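Local coordinates for putative nisin-resistance protein (Streptococcus agalactiae 515, PDB 4Y68) that probably cleaves the lantibiotic nisin as a serine peptidase of family S41, so conferring resistance on the bacterium that carries it, at residues A[173-178]-A[210-214]; A[102-108]-A[124-128]; A[61-66]-A[78-82]. One frame throughout, in Å; residues are numbered along the deposited sequence.

Interaction 1. Residues A[173-178]-A[210-214]; sequences ASILPN and TINTK
Ala173 O accepts two backbone bonds, one from Asn212 N across the contact at 3.0 Å and one from Leu176 N, three residues on in the same segment, and the two donors approach from opposite faces of the carbonyl plane. One residue on, Ser174 O takes the amide of Lys214, with 3.0 Å between Lys214 N and Ser174 O and an N-H...O angle of 166°. A type II beta turn, Thr210 to Thr213, thus docks on the carbonyl-bearing end of the 3-10 turn that follows helix 165-171, in the S41 peptidase domain. The hydroxyl of Thr213 braces the turn from within, giving a hydrogen bond of 2.8 Å from OG1 to Thr210 O. That same Thr210 O also lies 3.2 Å from Ser174 CA in a CA-H...O contact.

With CG swung to the far side from its backbone N (chi1 -165°), the Asn212 side chain lies along the backbone of Leu176 and Pro177. OD1 takes a weak bond from His215 NE2 and another from a water that also donates to Ile175 O, while ND2 donates to a second water, which accepts from Asn178 N.

Lys214 CB rests against Ile175 CG2, and Met146 of helix 131-147 touches both Ser174 and Thr213. At the other end the Ile211 side chain crosses that of Asn178, its CG2 3.5 Å from Asn178 CB and its CD1 beside Asn178 OD1.

Interaction 2. Residues A[102-108]-A[124-128]; sequences DTLDSRY and PSISK
Ser106 OG is gripped from two sides: it accepts the amide of Ser127, with 3.0 Å between Ser127 N and Ser106 OG and a nearly straight N-H...O angle of 176°, and it donates to Thr103 O at 2.8 Å, standing above that carbonyl's plane. It thereby joins the type I beta turn Thr103 to Ser106, at the C-terminal part of helix 96-103, to the loop after strand 118-122. With OG trans to its own carbonyl carbon (chi1 -60°), the hydroxyl lies between Thr103 O and Ser127 N.

On one flank Ser127 OG donates to the syn side of Asp102 OD2, at 3.0 Å. On the other, Arg107 N gives a backbone bond to Ser125 O, while the Arg107 side chain slides past Pro124, CG 3.5 Å from Pro124 CB. Its NE turns back to Asp105 O, which lies in the guanidinium plane. The Lys128 chain runs extended, crossing Thr103 at about a right angle with CG 3.6 Å from Thr103 OG1.

Ser125 OG accepts from Thr161 N, and Ile126 packs on helix 165-171. Spending its proton on Thr103 O leaves Ser106 OG a lone pair for Ser127 N, and the pair of bonds fixes the hydroxyl's rotation.

Interaction 3. Residues A[61-66]-A[78-82]; sequences RSEKKL and IVQEA
Arg61 holds CG opposite its backbone N (chi1 178°) and bends at chi3 (62°), while Glu81 stretches out fully, so that guanidinium and carboxylate meet at the exposed edge of the helix pair. The salt bridge is carried by Arg61 NH2, which lies 2.8 Å from both Glu81 OE1 and Glu81 OE2. The bond to OE1 is the straighter, 161° at the hydrogen and on the syn side of the carboxylate; those from NH2 to OE2 and from NE to OE1 are weak. The two flat groups are turned against each other. Lys65 NZ comes to the edge of the same guanidinium, probably eased by the nearby carboxylate.

Beside this salt bridge, Ile78 CG2 nestles between Ser62 O, Lys65 CB and Leu66 CD2, the last at 3.6 Å. Val79 CG1 fits beside Ser62 OG and Leu66 CD1. At the kink a water accepts from Ala82 N at 3.1 Å, donates to Ile78 O in place of the missing helical bond, and bonds weakly with Ser62 OG.

The segments run antiparallel, their axes 9.0 Å apart, in the hairpin of helices 55-66 and 72-87; Leu40 of helix 32-46 touches Ser62 and Ala82, consistent with a small three-helix bundle.

Along the chain the three contacts follow in series: interaction 3 closes first, then interaction 2, then interaction 1. Interaction 3 lies on the opposite side of the chain's centre from interaction 1, with about 47 Å between their centres. Interaction 2 lies between them, its centre about 31 Å from that of interaction 3 and about 24 Å from that of interaction 1. Helices 131-147 and 165-171 connect interactions 1 and 2: the first touches both, while the second packs on Ile126 and leads directly into segment 173-178. Interaction 3 therefore belongs to the N-terminal helices, while interactions 1 and 2 join loops around the mixed sheet of the S41 part, next to strands 118-122 and 218-222.

Interaction 1. Residues A[173-178]-A[210-214]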
ATOM      1  N   ALA A 173      -2.377   7.178  13.440  1.00 25.17           N
ATOM      2  CA  ALA A 173      -3.442   8.181  13.390  1.00 26.18           C
ATOM      3  C   ALA A 173      -3.115   9.383  14.252  1.00 26.44           C
ATOM      4  O   ALA A 173      -3.336  10.518  13.848  1.00 25.66           O
ATOM      5  CB  ALA A 173      -4.783   7.582  13.818  1.00 22.81           C
ATOM      6  N   SER A 174      -2.575   9.132  15.439  1.00 28.69           N
ATOM      7  CA  SER A 174      -2.295  10.208  16.383  1.00 26.48           C
ATOM      8  C   SER A 174      -1.286  11.232  15.857  1.00 28.57           C
ATOM      9  O   SER A 174      -1.216  12.359  16.379  1.00 29.41           O
ATOM     10  CB  SER A 174      -1.796   9.621  17.727  1.00 31.75           C
ATOM     11  OG  SER A 174      -0.402   9.325  17.692  1.00 26.34           O
ATOM     12  N   ILE A 175      -0.494  10.870  14.845  1.00 24.30           N
ATOM     13  CA  ILE A 175       0.459  11.840  14.292  1.00 24.49           C
ATOM     14  C   ILE A 175       0.133  12.253  12.856  1.00 27.04           C
ATOM     15  O   ILE A 175       0.961  12.861  12.173  1.00 25.47           O
ATOM     16  CB  ILE A 175       1.933  11.335  14.326  1.00 25.08           C
ATOM     17  CG1 ILE A 175       2.055   9.918  13.780  1.00 24.00           C
ATOM     18  CG2 ILE A 175       2.513  11.398  15.757  1.00 23.70           C
ATOM     19  CD1 ILE A 175       3.470   9.395  13.788  1.00 19.79           C
ATOM     20  N   LEU A 176      -1.080  11.964  12.412  1.00 22.13           N
ATOM     21  CA  LEU A 176      -1.505  12.385  11.073  1.00 27.25           C
ATOM     22  C   LEU A 176      -2.719  13.331  11.129  1.00 24.91           C
ATOM     23  O   LEU A 176      -3.500  13.307  12.066  1.00 25.23           O
ATOM     24  CB  LEU A 176      -1.832  11.166  10.199  1.00 23.02           C
ATOM     25  CG  LEU A 176      -0.681  10.336   9.601  1.00 22.14           C
ATOM     26  CD1 LEU A 176      -1.205   8.993   9.099  1.00 19.25           C
ATOM     27  CD2 LEU A 176       0.021  11.073   8.497  1.00 18.35           C
ATOM     28  N   PRO A 177      -2.887  14.154  10.098  1.00 25.21           N
ATOM     29  CA  PRO A 177      -3.988  15.114  10.024  1.00 24.41           C
ATOM     30  C   PRO A 177      -5.321  14.404   9.941  1.00 27.60           C
ATOM     31  O   PRO A 177      -5.374  13.332   9.329  1.00 25.29           O
ATOM     32  CB  PRO A 177      -3.710  15.878   8.714  1.00 24.36           C
ATOM     33  CG  PRO A 177      -2.306  15.619   8.413  1.00 28.04           C
ATOM     34  CD  PRO A 177      -1.990  14.260   8.938  1.00 25.58           C
ATOM     35  N   ASN A 178      -6.372  14.973  10.527  1.00 24.33           N
ATOM     36  CA  ASN A 178      -7.726  14.509  10.229  1.00 26.95           C
ATOM     37  C   ASN A 178      -8.213  15.216   8.973  1.00 27.51           C
ATOM     38  O   ASN A 178      -9.104  16.050   9.024  1.00 28.51           O
ATOM     39  CB  ASN A 178      -8.674  14.768  11.396  1.00 26.55           C
ATOM     40  CG  ASN A 178     -10.047  14.183  11.166  1.00 30.85           C
ATOM     41  OD1 ASN A 178     -10.203  13.173  10.485  1.00 31.45           O
ATOM     42  ND2 ASN A 178     -11.055  14.822  11.725  1.00 38.28           N
ATOM     43  N   THR A 210      -8.329  10.834  18.878  1.00 33.38           N
ATOM     44  CA  THR A 210      -6.880  10.755  19.051  1.00 32.94           C
ATOM     45  C   THR A 210      -6.118  11.195  17.806  1.00 32.81           C
ATOM     46  O   THR A 210      -4.907  11.437  17.869  1.00 31.35           O
ATOM     47  CB  THR A 210      -6.427   9.339  19.439  1.00 39.01           C
ATOM     48  OG1 THR A 210      -6.714   8.420  18.382  1.00 34.08           O
ATOM     49  CG2 THR A 210      -7.148   8.875  20.702  1.00 38.09           C
ATOM     50  N   ILE A 211      -6.825  11.331  16.687  1.00 30.81           N
ATOM     51  CA  ILE A 211      -6.204  11.763  15.433  1.00 27.57           C
ATOM     52  C   ILE A 211      -5.481  13.083  15.566  1.00 28.73           C
ATOM     53  O   ILE A 211      -6.066  14.067  16.017  1.00 35.58           O
ATOM     54  CB  ILE A 211      -7.231  11.930  14.307  1.00 23.12           C
ATOM     55  CG1 ILE A 211      -7.946  10.614  14.026  1.00 22.57           C
ATOM     56  CG2 ILE A 211      -6.549  12.491  13.076  1.00 27.84           C
ATOM     57  CD1 ILE A 211      -9.152  10.731  13.086  1.00 26.14           C
ATOM     58  N   ASN A 212      -4.207  13.102  15.174  1.00 27.01           N
ATOM     59  CA  ASN A 212      -3.414  14.335  15.108  1.00 29.07           C
ATOM     60  C   ASN A 212      -3.162  14.995  16.476  1.00 37.04           C
ATOM     61  O   ASN A 212      -3.009  16.211  16.572  1.00 33.76           O
ATOM     62  CB  ASN A 212      -4.104  15.328  14.177  1.00 24.97           C
ATOM     63  CG  ASN A 212      -3.201  16.456  13.755  1.00 36.03           C
ATOM     64  OD1 ASN A 212      -1.969  16.344  13.792  1.00 36.10           O
ATOM     65  ND2 ASN A 212      -3.812  17.571  13.359  1.00 34.87           N
ATOM     66  N   THR A 213      -3.096  14.194  17.534  1.00 36.22           N
ATOM     67  CA  THR A 213      -2.888  14.764  18.867  1.00 37.79           C
ATOM     68  C   THR A 213      -1.436  14.775  19.342  1.00 37.21           C
ATOM     69  O   THR A 213      -1.142  15.316  20.402  1.00 42.54           O
ATOM     70  CB  THR A 213      -3.738  14.046  19.918  1.00 30.83           C
ATOM     71  OG1 THR A 213      -3.450  12.646  19.905  1.00 33.33           O
ATOM     72  CG2 THR A 213      -5.241  14.252  19.616  1.00 34.49           C
ATOM     73  N   LYS A 214      -0.518  14.219  18.562  1.00 40.94           N
ATOM     74  CA  LYS A 214       0.904  14.331  18.912  1.00 35.90           C
ATOM     75  C   LYS A 214       1.655  15.156  17.896  1.00 37.78           C
ATOM     76  O   LYS A 214       1.588  14.894  16.689  1.00 38.44           O
ATOM     77  CB  LYS A 214       1.568  12.959  19.031  1.00 33.85           C
ATOM     78  CG  LYS A 214       0.978  12.075  20.102  1.00 38.77           C
ATOM     79  CD  LYS A 214       1.189  12.661  21.502  1.00 40.44           C
ATOM     80  CE  LYS A 214       2.652  12.942  21.783  1.00 38.34           C
ATOM     81  NZ  LYS A 214       2.936  12.895  23.264  1.00 45.64           N
TER
HETATM   82  O   HOH W   1      -0.248  15.784  11.539  1.00 29.53           O
HETATM   83  O   HOH W   2      -6.123  17.484  12.013  1.00 32.26           O

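Interaction 2. Residues A[102-108]-A[124-128]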
ATOM      1  N   ASP A 102       1.895 -15.057   1.415  1.00 42.94           N
ATOM      2  CA  ASP A 102       2.197 -13.645   1.622  1.00 43.45           C
ATOM      3  C   ASP A 102       1.554 -13.129   2.910  1.00 45.06           C
ATOM      4  O   ASP A 102       2.144 -12.315   3.625  1.00 44.01           O
ATOM      5  CB  ASP A 102       1.736 -12.804   0.435  1.00 41.91           C
ATOM      6  CG  ASP A 102       1.822 -11.310   0.714  1.00 45.36           C
ATOM      7  OD1 ASP A 102       2.951 -10.792   0.883  1.00 47.47           O
ATOM      8  OD2 ASP A 102       0.761 -10.652   0.761  1.00 46.68           O
ATOM      9  N   THR A 103       0.352 -13.605   3.215  1.00 38.80           N
ATOM     10  CA  THR A 103      -0.294 -13.192   4.443  1.00 41.18           C
ATOM     11  C   THR A 103       0.517 -13.630   5.665  1.00 46.77           C
ATOM     12  O   THR A 103       0.491 -12.959   6.703  1.00 45.76           O
ATOM     13  CB  THR A 103      -1.709 -13.763   4.563  1.00 44.50           C
ATOM     14  OG1 THR A 103      -2.539 -12.826   5.254  1.00 45.01           O
ATOM     15  CG2 THR A 103      -1.694 -15.075   5.338  1.00 46.11           C
ATOM     16  N   LEU A 104       1.234 -14.749   5.541  1.00 43.25           N
ATOM     17  CA  LEU A 104       1.960 -15.331   6.677  1.00 48.21           C
ATOM     18  C   LEU A 104       3.313 -14.668   6.911  1.00 44.68           C
ATOM     19  O   LEU A 104       4.005 -14.995   7.869  1.00 45.06           O
ATOM     20  CB  LEU A 104       2.160 -16.841   6.479  1.00 43.16           C
ATOM     21  CG  LEU A 104       0.888 -17.688   6.493  1.00 49.25           C
ATOM     22  CD1 LEU A 104       1.221 -19.178   6.427  1.00 47.80           C
ATOM     23  CD2 LEU A 104       0.023 -17.361   7.709  1.00 46.45           C
ATOM     24  N   ASP A 105       3.681 -13.748   6.025  1.00 44.01           N
ATOM     25  CA  ASP A 105       4.915 -12.977   6.155  1.00 47.56           C
ATOM     26  C   ASP A 105       4.707 -11.703   6.969  1.00 42.51           C
ATOM     27  O   ASP A 105       5.628 -10.900   7.132  1.00 43.42           O
ATOM     28  CB  ASP A 105       5.458 -12.608   4.773  1.00 51.23           C
ATOM     29  CG  ASP A 105       6.829 -13.182   4.519  1.00 58.64           C
ATOM     30  OD1 ASP A 105       7.712 -12.413   4.073  1.00 63.11           O
ATOM     31  OD2 ASP A 105       7.020 -14.399   4.759  1.00 60.55           O
ATOM     32  N   SER A 106       3.489 -11.507   7.461  1.00 39.70           N
ATOM     33  CA  SER A 106       3.146 -10.267   8.161  1.00 39.10           C
ATOM     34  C   SER A 106       3.871 -10.102   9.500  1.00 37.32           C
ATOM     35  O   SER A 106       4.087 -11.068  10.230  1.00 36.85           O
ATOM     36  CB  SER A 106       1.638 -10.200   8.366  1.00 34.88           C
ATOM     37  OG  SER A 106       0.981 -10.231   7.111  1.00 36.44           O
ATOM     38  N   ARG A 107       4.247  -8.873   9.830  1.00 34.88           N
ATOM     39  CA  ARG A 107       4.974  -8.647  11.074  1.00 34.75           C
ATOM     40  C   ARG A 107       4.327  -7.538  11.873  1.00 31.66           C
ATOM     41  O   ARG A 107       3.543  -6.767  11.330  1.00 29.25           O
ATOM     42  CB  ARG A 107       6.435  -8.320  10.789  1.00 33.18           C
ATOM     43  CG  ARG A 107       6.741  -8.171   9.310  1.00 42.75           C
ATOM     44  CD  ARG A 107       7.637  -9.284   8.827  1.00 49.24           C
ATOM     45  NE  ARG A 107       7.766  -9.300   7.364  1.00 55.68           N
ATOM     46  CZ  ARG A 107       8.822  -8.830   6.703  1.00 58.71           C
ATOM     47  NH1 ARG A 107       9.838  -8.293   7.372  1.00 48.23           N
ATOM     48  NH2 ARG A 107       8.867  -8.900   5.373  1.00 57.23           N
ATOM     49  N   TYR A 108       4.636  -7.462  13.168  1.00 29.62           N
ATOM     50  CA  TYR A 108       4.139  -6.350  13.974  1.00 23.82           C
ATOM     51  C   TYR A 108       5.209  -5.279  14.240  1.00 24.33           C
ATOM     52  O   TYR A 108       6.411  -5.559  14.233  1.00 25.07           O
ATOM     53  CB  TYR A 108       3.548  -6.881  15.280  1.00 23.71           C
ATOM     54  CG  TYR A 108       2.328  -7.734  15.018  1.00 29.43           C
ATOM     55  CD1 TYR A 108       1.192  -7.198  14.409  1.00 30.68           C
ATOM     56  CD2 TYR A 108       2.319  -9.086  15.348  1.00 35.18           C
ATOM     57  CE1 TYR A 108       0.068  -7.992  14.143  1.00 30.35           C
ATOM     58  CE2 TYR A 108       1.212  -9.883  15.097  1.00 35.37           C
ATOM     59  CZ  TYR A 108       0.089  -9.338  14.494  1.00 41.05           C
ATOM     60  OH  TYR A 108      -0.995 -10.157  14.243  1.00 40.49           O
ATOM     61  N   PRO A 124       6.550  -2.435   9.863  1.00 22.52           N
ATOM     62  CA  PRO A 124       6.784  -3.454   8.832  1.00 22.12           C
ATOM     63  C   PRO A 124       5.579  -3.774   7.961  1.00 23.09           C
ATOM     64  O   PRO A 124       4.454  -3.395   8.297  1.00 21.79           O
ATOM     65  CB  PRO A 124       7.145  -4.688   9.658  1.00 22.19           C
ATOM     66  CG  PRO A 124       6.243  -4.552  10.844  1.00 23.67           C
ATOM     67  CD  PRO A 124       6.192  -3.055  11.151  1.00 22.03           C
ATOM     68  N   SER A 125       5.833  -4.493   6.873  1.00 21.62           N
ATOM     69  CA  SER A 125       4.782  -5.098   6.041  1.00 22.34           C
ATOM     70  C   SER A 125       3.784  -5.921   6.832  1.00 23.77           C
ATOM     71  O   SER A 125       4.164  -6.741   7.653  1.00 28.26           O
ATOM     72  CB  SER A 125       5.388  -6.021   4.978  1.00 23.38           C
ATOM     73  OG  SER A 125       6.573  -5.484   4.417  1.00 32.43           O
ATOM     74  N   ILE A 126       2.505  -5.716   6.556  1.00 22.07           N
ATOM     75  CA  ILE A 126       1.451  -6.606   7.019  1.00 21.88           C
ATOM     76  C   ILE A 126       0.368  -6.656   5.957  1.00 25.25           C
ATOM     77  O   ILE A 126      -0.097  -5.610   5.488  1.00 20.42           O
ATOM     78  CB  ILE A 126       0.824  -6.154   8.340  1.00 19.50           C
ATOM     79  CG1 ILE A 126      -0.422  -6.993   8.642  1.00 20.02           C
ATOM     80  CG2 ILE A 126       0.475  -4.667   8.292  1.00 19.80           C
ATOM     81  CD1 ILE A 126      -1.014  -6.729  10.022  1.00 22.39           C
ATOM     82  N   SER A 127      -0.031  -7.870   5.596  1.00 24.15           N
ATOM     83  CA  SER A 127      -0.999  -8.094   4.533  1.00 26.28           C
ATOM     84  C   SER A 127      -2.287  -8.678   5.055  1.00 35.03           C
ATOM     85  O   SER A 127      -3.220  -8.922   4.281  1.00 29.64           O
ATOM     86  CB  SER A 127      -0.421  -9.028   3.478  1.00 31.99           C
ATOM     87  OG  SER A 127       0.049  -8.251   2.392  1.00 41.68           O
ATOM     88  N   LYS A 128      -2.324  -8.929   6.364  1.00 27.20           N
ATOM     89  CA  LYS A 128      -3.467  -9.587   6.962  1.00 26.21           C
ATOM     90  C   LYS A 128      -4.688  -8.711   6.858  1.00 30.63           C
ATOM     91  O   LYS A 128      -4.576  -7.485   6.798  1.00 32.25           O
ATOM     92  CB  LYS A 128      -3.172  -9.962   8.406  1.00 31.42           C
ATOM     93  CG  LYS A 128      -2.529 -11.353   8.508  1.00 32.55           C
ATOM     94  CD  LYS A 128      -1.896 -11.580   9.862  1.00 39.99           C
ATOM     95  CE  LYS A 128      -1.223 -12.952   9.963  1.00 44.82           C
ATOM     96  NZ  LYS A 128      -0.451 -13.068  11.239  1.00 46.83           N
TER

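Interaction 3. Residues A[61-66]-A[78-82]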
ATOM      1  N   ARG A  61      -4.829 -11.710 -28.523  1.00 32.26           N
ATOM      2  CA  ARG A  61      -3.906 -12.837 -28.459  1.00 33.33           C
ATOM      3  C   ARG A  61      -4.176 -13.684 -27.219  1.00 34.69           C
ATOM      4  O   ARG A  61      -4.038 -14.913 -27.230  1.00 31.79           O
ATOM      5  CB  ARG A  61      -2.457 -12.359 -28.454  1.00 33.66           C
ATOM      6  CG  ARG A  61      -1.474 -13.515 -28.339  1.00 41.47           C
ATOM      7  CD  ARG A  61      -0.038 -13.104 -28.680  1.00 50.06           C
ATOM      8  NE  ARG A  61       0.475 -12.079 -27.779  1.00 41.46           N
ATOM      9  CZ  ARG A  61       0.727 -10.826 -28.138  1.00 43.70           C
ATOM     10  NH1 ARG A  61       0.534 -10.438 -29.389  1.00 45.26           N
ATOM     11  NH2 ARG A  61       1.186  -9.964 -27.245  1.00 45.58           N
ATOM     12  N   SER A  62      -4.563 -13.013 -26.140  1.00 30.10           N
ATOM     13  CA  SER A  62      -4.834 -13.700 -24.893  1.00 29.97           C
ATOM     14  C   SER A  62      -6.121 -14.540 -24.988  1.00 28.73           C
ATOM     15  O   SER A  62      -6.164 -15.694 -24.572  1.00 28.86           O
ATOM     16  CB  SER A  62      -4.922 -12.667 -23.773  1.00 31.15           C
ATOM     17  OG  SER A  62      -5.240 -13.293 -22.558  1.00 33.93           O
ATOM     18  N   GLU A  63      -7.166 -13.951 -25.559  1.00 30.56           N
ATOM     19  CA  GLU A  63      -8.423 -14.668 -25.800  1.00 33.15           C
ATOM     20  C   GLU A  63      -8.246 -15.904 -26.696  1.00 30.62           C
ATOM     21  O   GLU A  63      -8.886 -16.933 -26.484  1.00 30.23           O
ATOM     22  CB  GLU A  63      -9.453 -13.720 -26.410  1.00 28.02           C
ATOM     23  CG  GLU A  63      -9.904 -12.661 -25.440  1.00 28.55           C
ATOM     24  CD  GLU A  63     -10.635 -11.538 -26.107  1.00 30.91           C
ATOM     25  OE1 GLU A  63     -10.594 -11.479 -27.347  1.00 35.95           O
ATOM     26  OE2 GLU A  63     -11.246 -10.707 -25.396  1.00 33.63           O
ATOM     27  N   LYS A  64      -7.361 -15.810 -27.682  1.00 33.33           N
ATOM     28  CA  LYS A  64      -7.115 -16.944 -28.577  1.00 30.42           C
ATOM     29  C   LYS A  64      -6.526 -18.114 -27.794  1.00 32.21           C
ATOM     30  O   LYS A  64      -7.007 -19.241 -27.904  1.00 35.15           O
ATOM     31  CB  LYS A  64      -6.199 -16.545 -29.741  1.00 31.60           C
ATOM     32  CG  LYS A  64      -5.864 -17.699 -30.694  1.00 40.21           C
ATOM     33  CD  LYS A  64      -5.359 -17.205 -32.046  1.00 48.21           C
ATOM     34  CE  LYS A  64      -3.953 -17.727 -32.371  1.00 51.07           C
ATOM     35  NZ  LYS A  64      -3.522 -17.394 -33.772  1.00 54.09           N
ATOM     36  N   LYS A  65      -5.515 -17.849 -26.971  1.00 30.72           N
ATOM     37  CA  LYS A  65      -4.973 -18.903 -26.117  1.00 30.43           C
ATOM     38  C   LYS A  65      -6.028 -19.438 -25.128  1.00 32.30           C
ATOM     39  O   LYS A  65      -6.067 -20.636 -24.852  1.00 31.31           O
ATOM     40  CB  LYS A  65      -3.738 -18.394 -25.354  1.00 31.41           C
ATOM     41  CG  LYS A  65      -2.634 -17.830 -26.255  1.00 31.48           C
ATOM     42  CD  LYS A  65      -1.315 -17.703 -25.487  1.00 36.59           C
ATOM     43  CE  LYS A  65      -0.163 -17.255 -26.395  1.00 48.20           C
ATOM     44  NZ  LYS A  65      -0.165 -15.785 -26.705  1.00 48.98           N
ATOM     45  N   LEU A  66      -6.874 -18.558 -24.584  1.00 29.40           N
ATOM     46  CA  LEU A  66      -7.819 -18.993 -23.556  1.00 28.48           C
ATOM     47  C   LEU A  66      -8.814 -20.032 -24.095  1.00 31.46           C
ATOM     48  O   LEU A  66      -9.334 -20.832 -23.331  1.00 31.13           O
ATOM     49  CB  LEU A  66      -8.580 -17.794 -22.964  1.00 26.52           C
ATOM     50  CG  LEU A  66      -7.851 -16.889 -21.965  1.00 25.19           C
ATOM     51  CD1 LEU A  66      -8.776 -15.767 -21.489  1.00 26.85           C
ATOM     52  CD2 LEU A  66      -7.349 -17.680 -20.786  1.00 22.97           C
ATOM     53  N   ILE A  78      -1.906 -17.445 -18.993  1.00 21.77           N
ATOM     54  CA  ILE A  78      -2.251 -16.863 -20.287  1.00 22.00           C
ATOM     55  C   ILE A  78      -2.580 -15.357 -20.224  1.00 25.31           C
ATOM     56  O   ILE A  78      -2.221 -14.620 -21.136  1.00 24.17           O
ATOM     57  CB  ILE A  78      -3.434 -17.629 -20.927  1.00 24.45           C
ATOM     58  CG1 ILE A  78      -2.943 -18.970 -21.481  1.00 27.78           C
ATOM     59  CG2 ILE A  78      -4.063 -16.819 -22.048  1.00 24.09           C
ATOM     60  CD1 ILE A  78      -4.046 -19.980 -21.724  1.00 30.40           C
ATOM     61  N   VAL A  79      -3.238 -14.876 -19.167  1.00 22.24           N
ATOM     62  CA  VAL A  79      -3.601 -13.441 -19.141  1.00 23.87           C
ATOM     63  C   VAL A  79      -2.553 -12.536 -18.477  1.00 23.19           C
ATOM     64  O   VAL A  79      -2.755 -11.331 -18.340  1.00 24.86           O
ATOM     65  CB  VAL A  79      -4.951 -13.222 -18.425  1.00 24.95           C
ATOM     66  CG1 VAL A  79      -6.061 -14.045 -19.105  1.00 23.85           C
ATOM     67  CG2 VAL A  79      -4.838 -13.580 -16.949  1.00 17.50           C
ATOM     68  N   GLN A  80      -1.451 -13.131 -18.034  1.00 26.68           N
ATOM     69  CA  GLN A  80      -0.389 -12.408 -17.352  1.00 24.37           C
ATOM     70  C   GLN A  80       0.126 -11.200 -18.147  1.00 30.32           C
ATOM     71  O   GLN A  80       0.322 -10.110 -17.576  1.00 30.47           O
ATOM     72  CB  GLN A  80       0.752 -13.369 -17.051  1.00 27.59           C
ATOM     73  CG  GLN A  80       1.903 -12.809 -16.226  1.00 40.47           C
ATOM     74  CD  GLN A  80       2.866 -13.928 -15.769  1.00 57.18           C
ATOM     75  OE1 GLN A  80       2.872 -15.029 -16.338  1.00 54.70           O
ATOM     76  NE2 GLN A  80       3.656 -13.655 -14.729  1.00 48.92           N
ATOM     77  N   GLU A  81       0.349 -11.381 -19.450  1.00 29.80           N
ATOM     78  CA  GLU A  81       0.852 -10.279 -20.284  1.00 28.88           C
ATOM     79  C   GLU A  81      -0.176  -9.146 -20.303  1.00 23.30           C
ATOM     80  O   GLU A  81       0.164  -7.973 -20.200  1.00 26.12           O
ATOM     81  CB  GLU A  81       1.167 -10.757 -21.715  1.00 26.46           C
ATOM     82  CG  GLU A  81       1.652  -9.646 -22.643  1.00 30.66           C
ATOM     83  CD  GLU A  81       1.744 -10.039 -24.132  1.00 37.98           C
ATOM     84  OE1 GLU A  81       1.037 -10.964 -24.606  1.00 34.76           O
ATOM     85  OE2 GLU A  81       2.539  -9.383 -24.835  1.00 42.29           O
ATOM     86  N   ALA A  82      -1.440  -9.520 -20.417  1.00 23.28           N
ATOM     87  CA  ALA A  82      -2.537  -8.567 -20.459  1.00 25.18           C
ATOM     88  C   ALA A  82      -2.639  -7.794 -19.146  1.00 23.19           C
ATOM     89  O   ALA A  82      -2.846  -6.593 -19.147  1.00 21.85           O
ATOM     90  CB  ALA A  82      -3.855  -9.297 -20.759  1.00 22.68           C
TER
HETATM   91  O   HOH W   3      -2.240 -12.132 -21.922  1.00 29.44           O